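Local coordinates for putative cytoplasmic protein (Salmonella typhimurium, PDB 2GK3) that is of unknown function but forms hexamers and belongs to a family of putative glutamine amidotransferases, with a fold related to class I glutaminase domains, at residues S129-G132 / I133-A137; V159-P162 / E163-A167. All coordinates share one frame; numbering follows the deposited sequence.

Contact 1: residues S129-G132 / I133-A137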
loop_
_atom_site.group_PDB
_atom_site.type_symbol
_atom_site.label_atom_id
_atom_site.label_comp_id
_atom_site.label_asym_id
_atom_site.label_seq_id
_atom_site.Cartn_x
_atom_site.Cartn_y
_atom_site.Cartn_z
ATOM N N SER E 129 -13.353 17.016 -4.010
ATOM C CA SER E 129 -13.798 18.366 -4.303
ATOM C C SER E 129 -13.866 19.184 -2.992
ATOM O O SER E 129 -13.924 18.612 -1.893
ATOM C CB SER E 129 -15.177 18.308 -4.957
ATOM O OG SER E 129 -15.116 17.832 -6.294
ATOM N N PHE E 130 -13.859 20.514 -3.137
ATOM C CA PHE E 130 -13.951 21.466 -2.026
ATOM C C PHE E 130 -12.895 21.145 -0.971
ATOM O O PHE E 130 -11.683 21.235 -1.262
ATOM C CB PHE E 130 -15.395 21.549 -1.497
ATOM C CG PHE E 130 -16.376 22.016 -2.551
ATOM C CD1 PHE E 130 -16.321 23.324 -3.033
ATOM C CD2 PHE E 130 -17.306 21.127 -3.110
ATOM C CE1 PHE E 130 -17.207 23.755 -4.057
ATOM C CE2 PHE E 130 -18.185 21.537 -4.125
ATOM C CZ PHE E 130 -18.141 22.842 -4.604
HETATM N N MSE E 131 -13.302 20.769 0.240
HETATM C CA MSE E 131 -12.300 20.221 1.167
HETATM C C MSE E 131 -12.274 18.710 1.049
HETATM O O MSE E 131 -11.212 18.119 0.936
HETATM C CB MSE E 131 -12.521 20.682 2.626
HETATM C CG MSE E 131 -12.229 22.142 2.835
HETATM SE SE MSE E 131 -10.301 22.547 2.500
HETATM C CE MSE E 131 -9.806 22.920 4.385
ATOM N N GLY E 132 -13.453 18.098 1.072
ATOM C CA GLY E 132 -13.608 16.670 0.860
ATOM C C GLY E 132 -13.134 15.772 1.982
ATOM O O GLY E 132 -12.918 16.214 3.121
ATOM N N ILE E 133 -12.972 14.495 1.653
ATOM C CA ILE E 133 -12.595 13.491 2.651
ATOM C C ILE E 133 -11.218 13.777 3.250
ATOM O O ILE E 133 -10.233 13.992 2.521
ATOM C CB ILE E 133 -12.703 12.004 2.135
ATOM C CG1 ILE E 133 -12.622 11.044 3.347
ATOM C CG2 ILE E 133 -11.660 11.721 1.022
ATOM C CD1 ILE E 133 -13.049 9.636 3.101
ATOM N N GLU E 134 -11.179 13.791 4.583
ATOM C CA GLU E 134 -10.001 14.211 5.342
ATOM C C GLU E 134 -9.422 15.580 4.914
ATOM O O GLU E 134 -8.265 15.871 5.192
ATOM C CB GLU E 134 -8.920 13.127 5.304
ATOM C CG GLU E 134 -9.317 11.767 5.920
ATOM C CD GLU E 134 -8.163 10.760 5.897
ATOM O OE1 GLU E 134 -8.436 9.528 5.825
ATOM O OE2 GLU E 134 -6.970 11.202 5.935
ATOM N N ALA E 135 -10.226 16.410 4.255
ATOM C CA ALA E 135 -9.797 17.750 3.767
ATOM C C ALA E 135 -8.673 17.688 2.706
ATOM O O ALA E 135 -7.907 18.638 2.540
ATOM C CB ALA E 135 -9.410 18.681 4.950
ATOM N N LYS E 136 -8.595 16.573 1.989
ATOM C CA LYS E 136 -7.528 16.333 1.020
ATOM C C LYS E 136 -7.613 17.199 -0.238
ATOM O O LYS E 136 -6.562 17.531 -0.833
ATOM C CB LYS E 136 -7.526 14.856 0.596
ATOM C CG LYS E 136 -6.911 13.902 1.626
ATOM C CD LYS E 136 -7.097 12.463 1.192
ATOM C CE LYS E 136 -6.584 11.489 2.243
ATOM N NZ LYS E 136 -5.109 11.374 2.175
ATOM N N ALA E 137 -8.842 17.504 -0.669
ATOM C CA ALA E 137 -9.063 18.329 -1.864
ATOM C C ALA E 137 -8.467 19.697 -1.616
ATOM O O ALA E 137 -7.903 20.303 -2.535
ATOM C CB ALA E 137 -10.533 18.438 -2.209
#
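A tight loop between strands 120-124 and 150-151 doubles back on itself where the carbonyl of Met131 meets the backbone of Ala135, Lys136 and Ala137. Ala137 N donates to Met131 O at 2.9 Å with a bent N-H...O angle of 133°, and Ala135 CA adds a CA-H...O contact to the same oxygen at 3.2 Å. Within this reach two beta turns overlap. Ala135 N donates to Gly132 O over 2.9 Å, closing a type II-like turn around Ile133 and Glu134, and Lys136 N bonds to Ile133 O, closing a left-handed turn of type I' character around Glu134 and Ala135. Both of these residues have positive phi, and the two turns together reverse the chain. Gly132, also at positive phi, leads into them.

The methyl of Ala137 points back at the entering chain and packs 3.2 Å from Phe130 O. The selenomethionine side chain of Met131, bent at both chi2 and chi3, brings CE to 4.3 Å from Ala135 CB. Asp157 receives the N-H groups of Met131 and Gly132 through its two carboxylate oxygens, while Ser129 OG bonds to the backbone of Ile124 and Asp85. Glu134 and Lys136 take part in the hexamer interface: Glu134 forms a salt bridge with Lys136 of a neighbouring subunit, and Lys136 forms one with Glu134 of a different neighbour.

Contact 2: residues V159-P162 / E163-A167; sequences VEKP and EGICA
Lys161 and Ile165 meet through their aliphatic parts, CG of the lysine lying 3.5 Å from CG1 of the isoleucine. Lys161 CB and CD also border that methylene, so the middle of the lysine chain crosses the isoleucine branch at a slant. The bend at chi2 (-87°) keeps CD against the isoleucine, 3.7 Å from Ile165 CG1. The lysine's ammonium group donates to a water 2.6 Å from NZ, and the same water makes a long, weak bond to Glu163 OE1. The two opposite charges are near each other, yet NZ and OE1 remain 4.5 Å apart, too far for a direct salt bridge.

Glu163 folds back over the preceding residues. A nearly eclipsed chi1 (-14°) and a bend at chi2 (83°) together place OE2 over the face of the Lys161-Pro162 peptide, 3.2 Å from both Lys161 C and Pro162 N, with Pro162 CD next to it. This oxygen is also hydrogen-bonded to Asn106 of a neighbouring subunit, so the carboxylate takes part in the subunit interface, as does the backbone of Pro162, which bonds to the same subunit.

The backbone beneath these side chains is a type I beta turn from Lys161 to Gly164, with Pro162 and Glu163 at its two central positions. Gly164 N closes it on Lys161 O at 2.7 Å. Gly164 leaves the turn at positive phi, a conformation that favours glycine.

The turn makes a corner between strands 158-161 and 164-169, which do not continue as a simple hairpin. Both instead pair antiparallel with strand 185-194: Lys161 shares backbone hydrogen bonding with Leu187, and Ile165 with Phe186.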
loop_
_atom_site.group_PDB
_atom_site.type_symbol
_atom_site.label_atom_id
_atom_site.label_comp_id
_atom_site.label_asym_id
_atom_site.label_seq_id
_atom_site.Cartn_x
_atom_site.Cartn_y
_atom_site.Cartn_z
ATOM N N VAL E 159 -20.989 15.777 4.379
ATOM C CA VAL E 159 -22.154 15.396 5.133
ATOM C C VAL E 159 -22.609 14.087 4.518
ATOM O O VAL E 159 -23.002 14.034 3.353
ATOM C CB VAL E 159 -23.252 16.490 5.082
ATOM C CG1 VAL E 159 -24.577 15.982 5.737
ATOM C CG2 VAL E 159 -22.739 17.785 5.765
ATOM N N GLU E 160 -22.491 13.012 5.284
ATOM C CA GLU E 160 -22.941 11.685 4.813
ATOM C C GLU E 160 -24.400 11.451 5.242
ATOM O O GLU E 160 -24.740 11.559 6.436
ATOM C CB GLU E 160 -22.045 10.569 5.356
ATOM C CG GLU E 160 -20.560 10.719 5.002
ATOM C CD GLU E 160 -20.246 10.396 3.531
ATOM O OE1 GLU E 160 -21.178 10.118 2.740
ATOM O OE2 GLU E 160 -19.048 10.416 3.173
ATOM N N LYS E 161 -25.239 11.154 4.253
ATOM C CA LYS E 161 -26.645 10.821 4.464
ATOM C C LYS E 161 -27.021 9.474 3.805
ATOM O O LYS E 161 -27.747 9.461 2.812
ATOM C CB LYS E 161 -27.524 11.941 3.902
ATOM C CG LYS E 161 -27.356 13.281 4.619
ATOM C CD LYS E 161 -28.275 13.372 5.827
ATOM C CE LYS E 161 -27.910 14.519 6.762
ATOM N NZ LYS E 161 -28.650 14.352 8.087
ATOM N N PRO E 162 -26.548 8.335 4.366
ATOM C CA PRO E 162 -26.906 7.024 3.807
ATOM C C PRO E 162 -28.407 6.789 3.618
ATOM O O PRO E 162 -28.788 6.038 2.712
ATOM C CB PRO E 162 -26.352 6.032 4.829
ATOM C CG PRO E 162 -25.981 6.852 6.032
ATOM C CD PRO E 162 -25.672 8.198 5.544
ATOM N N GLU E 163 -29.242 7.426 4.444
ATOM C CA GLU E 163 -30.713 7.294 4.369
ATOM C C GLU E 163 -31.267 8.138 3.251
ATOM O O GLU E 163 -32.436 7.980 2.867
ATOM C CB GLU E 163 -31.405 7.780 5.645
ATOM C CG GLU E 163 -30.516 7.988 6.831
ATOM C CD GLU E 163 -29.799 9.341 6.842
ATOM O OE1 GLU E 163 -30.455 10.373 7.116
ATOM O OE2 GLU E 163 -28.563 9.350 6.640
ATOM N N GLY E 164 -30.449 9.068 2.759
ATOM C CA GLY E 164 -30.866 9.983 1.707
ATOM C C GLY E 164 -31.613 11.200 2.202
ATOM O O GLY E 164 -32.348 11.143 3.168
ATOM N N ILE E 165 -31.379 12.318 1.541
ATOM C CA ILE E 165 -32.220 13.488 1.670
ATOM C C ILE E 165 -32.354 14.116 0.298
ATOM O O ILE E 165 -31.426 14.043 -0.518
ATOM C CB ILE E 165 -31.670 14.542 2.660
ATOM C CG1 ILE E 165 -30.149 14.421 2.818
ATOM C CG2 ILE E 165 -32.377 14.413 4.011
ATOM C CD1 ILE E 165 -29.327 14.822 1.604
ATOM N N CYS E 166 -33.503 14.737 0.060
ATOM C CA CYS E 166 -33.798 15.332 -1.245
ATOM C C CYS E 166 -33.348 16.783 -1.367
ATOM O O CYS E 166 -33.233 17.495 -0.380
ATOM C CB CYS E 166 -35.290 15.220 -1.550
ATOM S SG CYS E 166 -36.274 15.697 -0.125
ATOM N N ALA E 167 -33.075 17.198 -2.595
ATOM C CA ALA E 167 -32.803 18.587 -2.904
ATOM C C ALA E 167 -34.106 19.362 -2.820
ATOM O O ALA E 167 -35.191 18.771 -2.914
ATOM C CB ALA E 167 -32.211 18.714 -4.300
HETATM O O HOH W 1 -28.548 12.130 9.346
#

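How the contacts relate
Contact 1 precedes contact 2 along the chain, both in the glutamine amidotransferase-like domain. Their centres are about 18 Å apart and their nearest atoms about 6 Å, without touching. Contact 1 belongs to the loop that follows strand 120-124, a neighbour of strands 80-84 and 218-223, whereas contact 2 turns the corner between two strands that pair with strand 185-194. Asp157 links them: it bonds the backbone N-H groups of Met131 and Gly132 and lies two residues before Val159. Tyr127 is a second, weak link, sharing backbone hydrogen bonding with Ile133 and making a weak hydrogen bond to Glu160. Both contacts also reach neighbouring subunits, so these two separate turns contribute to the hexamer.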